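Twin-arginine translocation pathway signal (Rhodoferax ferrireducens, PDB 5IM2) probably serves as the periplasmic solute-binding protein of a TRAP transporter, capturing a small organic acid such as the benzoate that copurified with it. Local coordinates at residues A[126-129]-A[130-133]; A[173-177]-A[178-182]; A[210-214]-A[215-219]; A[229-233]-A[234-238]. One frame throughout, in Å; residues are numbered along the deposited sequence.

Interaction 1 (A[126-129]-A[130-133])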
loop_
_atom_site.group_PDB
_atom_site.type_symbol
_atom_site.label_atom_id
_atom_site.label_comp_id
_atom_site.label_asym_id
_atom_site.label_seq_id
_atom_site.Cartn_x
_atom_site.Cartn_y
_atom_site.Cartn_z
ATOM N N ILE A 126 6.547 -3.720 -9.758
ATOM C CA ILE A 126 5.453 -3.974 -8.833
ATOM C C ILE A 126 4.354 -2.925 -8.972
ATOM O O ILE A 126 3.215 -3.131 -8.521
ATOM C CB ILE A 126 5.977 -4.044 -7.387
ATOM C CG1 ILE A 126 4.899 -4.635 -6.494
ATOM C CG2 ILE A 126 6.412 -2.694 -6.874
ATOM C CD1 ILE A 126 5.302 -4.715 -5.009
ATOM N N GLU A 127 4.677 -1.796 -9.612
ATOM C CA GLU A 127 3.741 -0.691 -9.782
ATOM C C GLU A 127 2.519 -1.038 -10.625
ATOM O O GLU A 127 1.572 -0.252 -10.650
ATOM C CB GLU A 127 4.417 0.500 -10.469
ATOM C CG GLU A 127 5.493 1.233 -9.746
ATOM C CD GLU A 127 6.089 2.348 -10.637
ATOM O OE1 GLU A 127 6.020 2.260 -11.908
ATOM O OE2 GLU A 127 6.631 3.312 -10.076
ATOM N N VAL A 128 2.517 -2.176 -11.321
ATOM C CA VAL A 128 1.375 -2.565 -12.133
ATOM C C VAL A 128 0.109 -2.604 -11.271
ATOM O O VAL A 128 -1.006 -2.359 -11.756
ATOM C CB VAL A 128 1.678 -3.914 -12.821
ATOM C CG1 VAL A 128 1.729 -5.060 -11.819
ATOM C CG2 VAL A 128 0.689 -4.169 -13.947
ATOM N N PHE A 129 0.254 -2.917 -9.990
ATOM C CA PHE A 129 -0.910 -3.065 -9.109
ATOM C C PHE A 129 -1.473 -1.745 -8.634
ATOM O O PHE A 129 -2.589 -1.717 -8.080
ATOM C CB PHE A 129 -0.534 -3.947 -7.915
ATOM C CG PHE A 129 -0.335 -5.365 -8.314
ATOM C CD1 PHE A 129 -1.423 -6.185 -8.567
ATOM C CD2 PHE A 129 0.942 -5.863 -8.573
ATOM C CE1 PHE A 129 -1.241 -7.460 -9.016
ATOM C CE2 PHE A 129 1.129 -7.150 -9.019
ATOM C CZ PHE A 129 0.047 -7.946 -9.256
ATOM N N GLU A 130 -0.748 -0.661 -8.895
ATOM C CA GLU A 130 -1.121 0.703 -8.551
ATOM C C GLU A 130 -1.762 1.440 -9.718
ATOM O O GLU A 130 -2.174 2.594 -9.558
ATOM C CB GLU A 130 0.112 1.483 -8.064
ATOM C CG GLU A 130 0.690 0.850 -6.802
ATOM C CD GLU A 130 1.908 1.554 -6.238
ATOM O OE1 GLU A 130 2.466 2.441 -6.898
ATOM O OE2 GLU A 130 2.305 1.190 -5.115
ATOM N N LEU A 131 -1.930 0.782 -10.866
ATOM C CA LEU A 131 -2.539 1.405 -12.026
ATOM C C LEU A 131 -4.046 1.524 -11.838
ATOM O O LEU A 131 -4.638 0.861 -10.982
ATOM C CB LEU A 131 -2.228 0.595 -13.290
ATOM C CG LEU A 131 -0.741 0.462 -13.644
ATOM C CD1 LEU A 131 -0.584 -0.502 -14.758
ATOM C CD2 LEU A 131 -0.170 1.800 -14.034
ATOM N N PRO A 132 -4.704 2.368 -12.614
ATOM C CA PRO A 132 -6.117 2.625 -12.333
ATOM C C PRO A 132 -6.962 1.365 -12.500
ATOM O O PRO A 132 -6.796 0.601 -13.460
ATOM C CB PRO A 132 -6.483 3.718 -13.344
ATOM C CG PRO A 132 -5.224 4.424 -13.537
ATOM C CD PRO A 132 -4.158 3.363 -13.547
ATOM N N PHE A 133 -7.864 1.154 -11.549
ATOM C CA PHE A 133 -8.918 0.129 -11.665
ATOM C C PHE A 133 -8.330 -1.258 -11.968
ATOM O O PHE A 133 -8.721 -1.941 -12.929
ATOM C CB PHE A 133 -9.955 0.561 -12.704
ATOM C CG PHE A 133 -10.660 1.835 -12.323
ATOM C CD1 PHE A 133 -11.667 1.814 -11.394
ATOM C CD2 PHE A 133 -10.282 3.051 -12.853
ATOM C CE1 PHE A 133 -12.297 2.949 -11.005
ATOM C CE2 PHE A 133 -10.915 4.205 -12.472
ATOM C CZ PHE A 133 -11.945 4.163 -11.554
HETATM O O HOH W 1 4.170 3.935 -8.297
HETATM O O HOH W 2 -4.520 0.116 -8.384
#

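Interaction 2 (A[173-177]-A[178-182])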
loop_
_atom_site.group_PDB
_atom_site.type_symbol
_atom_site.label_atom_id
_atom_site.label_comp_id
_atom_site.label_asym_id
_atom_site.label_seq_id
_atom_site.Cartn_x
_atom_site.Cartn_y
_atom_site.Cartn_z
ATOM N N PHE A 173 -10.902 9.620 -1.744
ATOM C CA PHE A 173 -10.499 11.023 -1.717
ATOM C C PHE A 173 -10.955 11.686 -0.420
ATOM O O PHE A 173 -12.137 11.624 -0.070
ATOM C CB PHE A 173 -11.113 11.814 -2.876
ATOM C CG PHE A 173 -10.662 11.388 -4.241
ATOM C CD1 PHE A 173 -9.319 11.428 -4.588
ATOM C CD2 PHE A 173 -11.588 10.995 -5.190
ATOM C CE1 PHE A 173 -8.908 11.043 -5.850
ATOM C CE2 PHE A 173 -11.191 10.651 -6.470
ATOM C CZ PHE A 173 -9.851 10.676 -6.799
ATOM N N HIS A 174 -10.045 12.416 0.218
ATOM C CA HIS A 174 -10.326 13.160 1.442
ATOM C C HIS A 174 -9.922 14.601 1.195
ATOM O O HIS A 174 -8.746 14.877 0.931
ATOM C CB HIS A 174 -9.552 12.574 2.619
ATOM C CG HIS A 174 -9.654 11.085 2.689
ATOM N ND1 HIS A 174 -10.691 10.446 3.331
ATOM C CD2 HIS A 174 -8.873 10.108 2.168
ATOM C CE1 HIS A 174 -10.563 9.140 3.184
ATOM N NE2 HIS A 174 -9.464 8.904 2.483
ATOM N N THR A 175 -10.889 15.517 1.249
ATOM C CA THR A 175 -10.627 16.913 0.927
ATOM C C THR A 175 -11.128 17.827 2.032
ATOM O O THR A 175 -12.064 17.506 2.761
ATOM C CB THR A 175 -11.293 17.298 -0.379
ATOM O OG1 THR A 175 -12.652 16.854 -0.336
ATOM C CG2 THR A 175 -10.585 16.608 -1.562
ATOM N N LYS A 176 -10.501 18.989 2.136
ATOM C CA LYS A 176 -10.867 19.940 3.170
ATOM C C LYS A 176 -12.166 20.679 2.850
ATOM O O LYS A 176 -13.009 20.848 3.735
ATOM C CB LYS A 176 -9.721 20.937 3.379
ATOM C CG LYS A 176 -8.480 20.321 4.023
ATOM C CD LYS A 176 -7.505 21.365 4.524
ATOM C CE LYS A 176 -6.480 21.714 3.485
ATOM N NZ LYS A 176 -5.639 22.878 3.922
ATOM N N ASP A 177 -12.345 21.117 1.597
ATOM C CA ASP A 177 -13.377 22.095 1.251
ATOM C C ASP A 177 -14.297 21.680 0.106
ATOM O O ASP A 177 -15.462 22.096 0.089
ATOM C CB ASP A 177 -12.730 23.432 0.861
ATOM C CG ASP A 177 -11.833 24.004 1.947
ATOM O OD1 ASP A 177 -12.303 24.212 3.089
ATOM O OD2 ASP A 177 -10.641 24.253 1.650
ATOM N N LYS A 178 -13.796 20.938 -0.885
ATOM C CA LYS A 178 -14.564 20.637 -2.093
ATOM C C LYS A 178 -15.030 19.193 -2.073
ATOM O O LYS A 178 -14.219 18.278 -1.934
ATOM C CB LYS A 178 -13.773 20.866 -3.393
ATOM C CG LYS A 178 -14.766 21.134 -4.564
ATOM C CD LYS A 178 -14.156 21.476 -5.900
ATOM C CE LYS A 178 -15.225 22.022 -6.858
ATOM N NZ LYS A 178 -15.293 23.532 -6.890
ATOM N N GLN A 179 -16.334 18.995 -2.247
ATOM C CA GLN A 179 -16.823 17.646 -2.494
ATOM C C GLN A 179 -16.482 17.202 -3.910
ATOM O O GLN A 179 -16.666 17.950 -4.872
ATOM C CB GLN A 179 -18.325 17.593 -2.283
ATOM C CG GLN A 179 -18.931 16.231 -2.553
ATOM C CD GLN A 179 -20.385 16.179 -2.127
ATOM O OE1 GLN A 179 -21.235 16.893 -2.677
ATOM N NE2 GLN A 179 -20.680 15.345 -1.135
ATOM N N ILE A 180 -16.012 15.965 -4.040
ATOM C CA ILE A 180 -15.614 15.394 -5.326
ATOM C C ILE A 180 -16.757 14.506 -5.811
ATOM O O ILE A 180 -16.898 13.360 -5.377
ATOM C CB ILE A 180 -14.306 14.603 -5.215
ATOM C CG1 ILE A 180 -13.184 15.444 -4.580
ATOM C CG2 ILE A 180 -13.896 14.071 -6.580
ATOM C CD1 ILE A 180 -12.950 16.750 -5.250
ATOM N N LYS A 181 -17.601 15.023 -6.700
ATOM C CA LYS A 181 -18.627 14.189 -7.314
ATOM C C LYS A 181 -18.227 13.695 -8.694
ATOM O O LYS A 181 -18.547 12.559 -9.063
ATOM C CB LYS A 181 -19.947 14.946 -7.415
ATOM C CG LYS A 181 -20.767 14.926 -6.147
ATOM C CD LYS A 181 -22.097 15.596 -6.410
ATOM C CE LYS A 181 -23.163 15.165 -5.438
ATOM N NZ LYS A 181 -24.498 15.533 -5.969
ATOM N N THR A 182 -17.534 14.534 -9.467
ATOM C CA THR A 182 -17.013 14.177 -10.779
ATOM C C THR A 182 -15.537 14.553 -10.865
ATOM O O THR A 182 -15.015 15.313 -10.045
ATOM C CB THR A 182 -17.777 14.901 -11.896
ATOM O OG1 THR A 182 -17.535 16.308 -11.783
ATOM C CG2 THR A 182 -19.268 14.667 -11.782
#

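Interaction 3 (A[210-214]-A[215-219]). With BEZ (benzoic acid), chain B.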
loop_
_atom_site.group_PDB
_atom_site.type_symbol
_atom_site.label_atom_id
_atom_site.label_comp_id
_atom_site.label_asym_id
_atom_site.label_seq_id
_atom_site.Cartn_x
_atom_site.Cartn_y
_atom_site.Cartn_z
ATOM N N VAL A 210 0.907 15.887 -5.543
ATOM C CA VAL A 210 1.955 16.062 -4.546
ATOM C C VAL A 210 2.249 14.684 -3.975
ATOM O O VAL A 210 1.366 14.054 -3.398
ATOM C CB VAL A 210 1.546 17.031 -3.420
ATOM C CG1 VAL A 210 2.715 17.320 -2.532
ATOM C CG2 VAL A 210 1.021 18.326 -3.999
ATOM N N GLY A 211 3.485 14.215 -4.124
ATOM C CA GLY A 211 3.889 12.975 -3.504
ATOM C C GLY A 211 4.449 13.199 -2.115
ATOM O O GLY A 211 5.300 14.062 -1.911
ATOM N N MET A 212 4.005 12.369 -1.162
ATOM C CA MET A 212 4.619 12.392 0.167
ATOM C C MET A 212 4.180 11.155 0.930
ATOM O O MET A 212 3.105 10.619 0.655
ATOM C CB MET A 212 4.236 13.649 0.950
ATOM C CG MET A 212 2.794 13.638 1.442
ATOM S SD MET A 212 2.316 15.138 2.296
ATOM C CE MET A 212 2.263 16.251 0.875
ATOM N N PRO A 213 4.973 10.676 1.885
ATOM C CA PRO A 213 4.551 9.521 2.676
ATOM C C PRO A 213 3.518 9.874 3.736
ATOM O O PRO A 213 3.307 11.031 4.104
ATOM C CB PRO A 213 5.853 9.047 3.319
ATOM C CG PRO A 213 6.621 10.267 3.475
ATOM C CD PRO A 213 6.338 11.099 2.256
ATOM N N LEU A 214 2.893 8.817 4.258
ATOM C CA LEU A 214 1.754 8.976 5.157
ATOM C C LEU A 214 2.016 9.951 6.296
ATOM O O LEU A 214 1.174 10.834 6.505
ATOM C CB LEU A 214 1.351 7.609 5.724
ATOM C CG LEU A 214 0.158 7.591 6.705
ATOM C CD1 LEU A 214 -1.182 7.799 5.988
ATOM C CD2 LEU A 214 0.127 6.289 7.523
ATOM N N PRO A 215 3.118 9.858 7.063
ATOM C CA PRO A 215 3.235 10.694 8.277
ATOM C C PRO A 215 3.310 12.184 7.994
ATOM O O PRO A 215 3.053 12.972 8.915
ATOM C CB PRO A 215 4.529 10.196 8.937
ATOM C CG PRO A 215 4.812 8.887 8.293
ATOM C CD PRO A 215 4.300 9.011 6.896
ATOM N N ALA A 216 3.655 12.577 6.757
ATOM C CA ALA A 216 3.777 13.971 6.357
ATOM C C ALA A 216 2.423 14.628 6.100
ATOM O O ALA A 216 2.365 15.845 5.916
ATOM C CB ALA A 216 4.655 14.060 5.097
ATOM N N ILE A 217 1.335 13.862 6.069
ATOM C CA ILE A 217 0.073 14.383 5.547
ATOM C C ILE A 217 -0.521 15.410 6.503
ATOM O O ILE A 217 -0.960 16.474 6.043
ATOM C CB ILE A 217 -0.914 13.248 5.232
ATOM C CG1 ILE A 217 -0.447 12.521 3.965
ATOM C CG2 ILE A 217 -2.317 13.781 4.982
ATOM C CD1 ILE A 217 -1.175 11.237 3.698
ATOM N N PRO A 218 -0.553 15.160 7.819
ATOM C CA PRO A 218 -1.115 16.175 8.732
ATOM C C PRO A 218 -0.455 17.546 8.633
ATOM O O PRO A 218 -1.157 18.567 8.558
ATOM C CB PRO A 218 -0.897 15.536 10.113
ATOM C CG PRO A 218 -0.936 14.100 9.871
ATOM C CD PRO A 218 -0.306 13.881 8.525
ATOM N N ASP A 219 0.883 17.611 8.683
ATOM C CA ASP A 219 1.564 18.902 8.613
ATOM C C ASP A 219 1.301 19.580 7.278
ATOM O O ASP A 219 1.231 20.808 7.209
ATOM C CB ASP A 219 3.073 18.726 8.834
ATOM C CG ASP A 219 3.889 19.980 8.449
ATOM O OD1 ASP A 219 4.080 20.862 9.312
ATOM O OD2 ASP A 219 4.357 20.072 7.289
HETATM C C BEZ B . -0.299 5.697 2.180
HETATM O O1 BEZ B . -1.162 6.115 1.356
HETATM O O2 BEZ B . 0.843 6.213 2.188
HETATM C C1 BEZ B . -0.656 4.620 3.160
HETATM C C2 BEZ B . 0.303 4.153 4.054
HETATM C C3 BEZ B . -0.062 3.172 4.978
HETATM C C4 BEZ B . -1.351 2.666 4.975
HETATM C C5 BEZ B . -2.291 3.115 4.069
HETATM C C6 BEZ B . -1.938 4.107 3.148
#

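Interaction 4 (A[229-233]-A[234-238]). With BEZ (benzoic acid), chain B.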
loop_
_atom_site.group_PDB
_atom_site.type_symbol
_atom_site.label_atom_id
_atom_site.label_comp_id
_atom_site.label_asym_id
_atom_site.label_seq_id
_atom_site.Cartn_x
_atom_site.Cartn_y
_atom_site.Cartn_z
ATOM N N ALA A 229 -6.135 14.477 0.095
ATOM C CA ALA A 229 -5.244 13.328 0.040
ATOM C C ALA A 229 -6.007 12.111 -0.442
ATOM O O ALA A 229 -7.180 11.919 -0.106
ATOM C CB ALA A 229 -4.627 12.995 1.403
ATOM N N ALA A 230 -5.299 11.268 -1.179
ATOM C CA ALA A 230 -5.784 9.946 -1.531
ATOM C C ALA A 230 -5.277 8.976 -0.465
ATOM O O ALA A 230 -4.074 8.874 -0.254
ATOM C CB ALA A 230 -5.271 9.562 -2.919
ATOM N N LEU A 231 -6.196 8.300 0.226
ATOM C CA LEU A 231 -5.878 7.297 1.243
ATOM C C LEU A 231 -6.992 6.267 1.242
ATOM O O LEU A 231 -8.152 6.633 1.029
ATOM C CB LEU A 231 -5.808 7.878 2.654
ATOM C CG LEU A 231 -4.767 8.923 2.979
ATOM C CD1 LEU A 231 -5.104 9.674 4.261
ATOM C CD2 LEU A 231 -3.453 8.209 3.068
ATOM N N PRO A 232 -6.709 5.017 1.609
ATOM C CA PRO A 232 -7.809 4.115 1.965
ATOM C C PRO A 232 -8.405 4.516 3.314
ATOM O O PRO A 232 -7.784 5.220 4.111
ATOM C CB PRO A 232 -7.131 2.750 2.047
ATOM C CG PRO A 232 -5.760 3.094 2.553
ATOM C CD PRO A 232 -5.394 4.396 1.871
ATOM N N TRP A 233 -9.607 3.994 3.586
ATOM C CA TRP A 233 -10.332 4.339 4.800
ATOM C C TRP A 233 -9.595 3.903 6.054
ATOM O O TRP A 233 -9.645 4.601 7.075
ATOM C CB TRP A 233 -11.727 3.698 4.799
ATOM C CG TRP A 233 -12.815 4.532 4.189
ATOM C CD1 TRP A 233 -13.617 4.191 3.145
ATOM C CD2 TRP A 233 -13.222 5.850 4.588
ATOM N NE1 TRP A 233 -14.492 5.208 2.858
ATOM C CE2 TRP A 233 -14.271 6.242 3.726
ATOM C CE3 TRP A 233 -12.791 6.738 5.573
ATOM C CZ2 TRP A 233 -14.919 7.471 3.846
ATOM C CZ3 TRP A 233 -13.426 7.958 5.685
ATOM C CH2 TRP A 233 -14.484 8.310 4.821
ATOM N N GLU A 234 -8.909 2.755 6.004
ATOM C CA GLU A 234 -8.464 2.125 7.235
ATOM C C GLU A 234 -7.433 2.985 7.974
ATOM O O GLU A 234 -7.391 2.960 9.217
ATOM C CB GLU A 234 -7.918 0.719 6.940
ATOM C CG GLU A 234 -6.681 0.672 6.090
ATOM C CD GLU A 234 -5.361 0.825 6.852
ATOM O OE1 GLU A 234 -5.316 0.617 8.101
ATOM O OE2 GLU A 234 -4.369 1.165 6.159
ATOM N N VAL A 235 -6.620 3.751 7.235
ATOM C CA VAL A 235 -5.504 4.484 7.835
ATOM C C VAL A 235 -5.923 5.852 8.319
ATOM O O VAL A 235 -5.181 6.476 9.092
ATOM C CB VAL A 235 -4.341 4.595 6.828
ATOM C CG1 VAL A 235 -4.648 5.573 5.704
ATOM C CG2 VAL A 235 -3.040 4.939 7.557
ATOM N N VAL A 236 -7.107 6.308 7.933
ATOM C CA VAL A 236 -7.472 7.712 8.127
ATOM C C VAL A 236 -7.415 8.103 9.599
ATOM O O VAL A 236 -6.842 9.162 9.918
ATOM C CB VAL A 236 -8.849 7.971 7.494
ATOM C CG1 VAL A 236 -9.583 9.193 8.090
ATOM C CG2 VAL A 236 -8.721 8.073 6.012
ATOM N N PRO A 237 -7.989 7.343 10.530
ATOM C CA PRO A 237 -7.948 7.782 11.929
ATOM C C PRO A 237 -6.556 7.804 12.533
ATOM O O PRO A 237 -6.347 8.541 13.503
ATOM C CB PRO A 237 -8.840 6.771 12.655
ATOM C CG PRO A 237 -9.556 6.017 11.597
ATOM C CD PRO A 237 -8.777 6.107 10.348
ATOM N N SER A 238 -5.604 7.019 12.022
ATOM C CA SER A 238 -4.276 6.976 12.623
ATOM C C SER A 238 -3.527 8.282 12.421
ATOM O O SER A 238 -2.622 8.577 13.207
ATOM C CB SER A 238 -3.448 5.806 12.055
ATOM O OG SER A 238 -2.886 6.126 10.769
HETATM C C BEZ B . -0.299 5.697 2.180
HETATM O O1 BEZ B . -1.162 6.115 1.356
HETATM O O2 BEZ B . 0.843 6.213 2.188
HETATM C C1 BEZ B . -0.656 4.620 3.160
HETATM C C2 BEZ B . 0.303 4.153 4.054
HETATM C C3 BEZ B . -0.062 3.172 4.978
HETATM C C4 BEZ B . -1.351 2.666 4.975
HETATM C C5 BEZ B . -2.291 3.115 4.069
HETATM C C6 BEZ B . -1.938 4.107 3.148
#

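Interaction 1 (A[126-129]-A[130-133])
Glu127 and Glu130 are joined by a 3-10 turn: Glu130 N donates to Glu127 O at 2.9 Å, and a weak bond of 3.4 Å from Leu131 N to Val128 O follows one residue on. Leu131 folds back over that second carbonyl, with CG 3.4 Å from Val128 O. Its CD1 branch meets Val128 CG2 obliquely at 4.0 Å. Val128 chi1 of 69° puts CG1 between the backbone N and the carbonyl carbon and leaves CG2, anti to N, to face Leu131. Both residues are buried, and Trp339 of helix 334-345 packs on each of them.

The two glutamates are linked through a water. It donates to Glu130 OE1 at 2.7 Å and, more weakly, to Glu127 OE2. Glu130 gets there with its chain extended beyond CG, and its carboxylate is gripped further by Thr195 OG1 and by the backbone N of Thr262. Glu127 forms a salt bridge with Arg196 and takes a hydrogen bond from Gln197. A second water donates to both Phe129 O and Leu131 O, bridging two carbonyls where the 3-10 turn gives way to loop.

With Glu127 OE2 and Glu130 OE1 only 5.3 Å apart in a buried setting, the shared water and the Arg196 guanidinium probably offset much of the repulsion between the carboxylates.

Interaction 2 (A[173-177]-A[178-182])
Thr175 and Lys178 close a tight turn at the end of strand 171-175, an inner strand of the six-stranded mixed sheet in this two-domain periplasmic binding protein fold. The hydroxyl OG1 of Thr175 donates to Lys178 O at 2.7 Å. The C=O...donor angle is 149°, and the hydroxyl is tilted 30° from the carbonyl plane. The threonine torsion explains the reach: with OG1 set between the backbone N and the carbonyl carbon (chi1 49°), the hydroxyl faces the returning chain.

Behind this bond the side chains of Thr175 and Ile180 cross obliquely, Thr175 CG2 lying 4.1 Å from Ile180 CG1. The other branch of Ile180 serves Phe173, two residues earlier in the strand: CG2 meets Phe173 CD2 at 4.1 Å, and the two side chains run at about a right angle to each other. One isoleucine thus uses both its branches to hold the chain leaving the turn against the strand that entered it.

The next shell fixes both arms: Phe173 and Thr175 make backbone hydrogen bonds with the neighbouring strand 247-251, and Ser249 OG of that strand bonds to Ile180 O. At the outer bend the carboxylate of Asp177 forms a salt bridge with Arg246. Past Ile180 the loop is pinned by a single carboxylate oxygen, Asp185 OD2, which is hydrogen-bonded to both Lys181 N and Thr182 N.

Interaction 3 (A[210-214]-A[215-219])
Leu214 lies over one face of the flat benzoate ring, its CD2 methyl above the C2-C3 rim and 4.0 Å from BEZ C3. Val235 shares that face, while Pro232 and the Glu234 carboxylate oxygen OE2 lie near the ring plane, at the edge. The prolines of the turn are puckered rings. Leu214 CB comes within 3.5 Å of Pro215 CD, a close approach set by the trans prolyl linkage itself. Pro213 CB lies 3.9 Å from Pro215 CD, so the two rings touch across the leucine between them in sequence.

Around these rings the chain turns sharply. Ala216 N bonds to Pro213 O at 3.1 Å, and Ile217 N bonds to Leu214 O at the same length. The turn brings Ile217 beside Leu214, where their CD1 atoms meet at 4.1 Å. Met212 packs on the turn as well: with CG between the backbone N and the carbonyl carbon (chi1 73°) and the chain bent at its end, its sulfur SD comes 3.8 Å from Ala216 CB and also touches Ile217 CG1.

Two residues tie this turn to the ligand. Tyr118 OH is hydrogen-bonded to Leu214 N and to benzoate, and Arg192 NH2 reaches both Met212 O and benzoate. The backbone here therefore probably helps position the groups that hold the acid. This is the strand-to-helix turn of a beta-alpha-beta crossover, running from strand 208-211 through helix 217-223 to the parallel strand 228-232, with its tip contributing Leu214 to the wall of the benzoate pocket.

Interaction 4 (A[229-233]-A[234-238])
Val235 stands with CG1 between its backbone N and carbonyl carbon (chi1 72°), which brings that methyl back against Leu231. The two side chains cross at about a right angle, with Leu231 CD2 3.9 Å from Val235 CG1. Both also touch the ligand: Leu231 CD2 is 3.5 Å from BEZ O1 of the carboxylate, and Val235 CB is 3.7 Å from BEZ C5. Pro232 meets the ring at its edge, CD 3.7 Å from BEZ C6.

Glu234 curls round through a bend at chi2 (86°), which brings OE2 to 3.5 Å from BEZ C5. Its carboxylate is anchored by Asn62 on OE1 and by Gln299 on OE2, so the oxygen beside the aromatic ring has a fixed place.

The turn itself is held by Val236 N bonding to Trp233 O at 3.2 Å. Val236 CG2 lies 4.3 Å from Trp233 CE3 and closer still to the carbonyl oxygens of Pro232 and Trp233. The Trp233 ring is steadied by a hydrogen bond from NE1 to Glu250 and by an edge-to-face contact with His174. Further along, Ser238 OG donates to Val235 O at 2.9 Å, using an in-plane lone pair of the carbonyl oxygen.

Leaving the end of strand 228-232, this loop forms one wall of the ligand cleft. Arg192 NH2 is hydrogen-bonded to the benzoate there; it probably corresponds to the arginine that binds the solute carboxylate in other TRAP solute-binding proteins.

How the interactions relate
The four contacts follow one another in series along the chain, each closing its own short turn, with none enclosing or crossing another. Interaction 1 shapes the loop before helix 138-152 and touches none of the others. Interaction 2 closes the turn after strand 171-175, and its His174 joins interaction 4 through backbone pairing with Ala229 and a bond from NE2 to Leu231 O. Interaction 3 leads from strand 208-211 into helix 217-223, which is followed by strand 228-232 and interaction 4. Leu214 and Ile217 pack on Leu231, and Leu214 also on Val235. Interactions 2, 3 and 4 thus share one sheet, and 3 and 4 together meet benzoate.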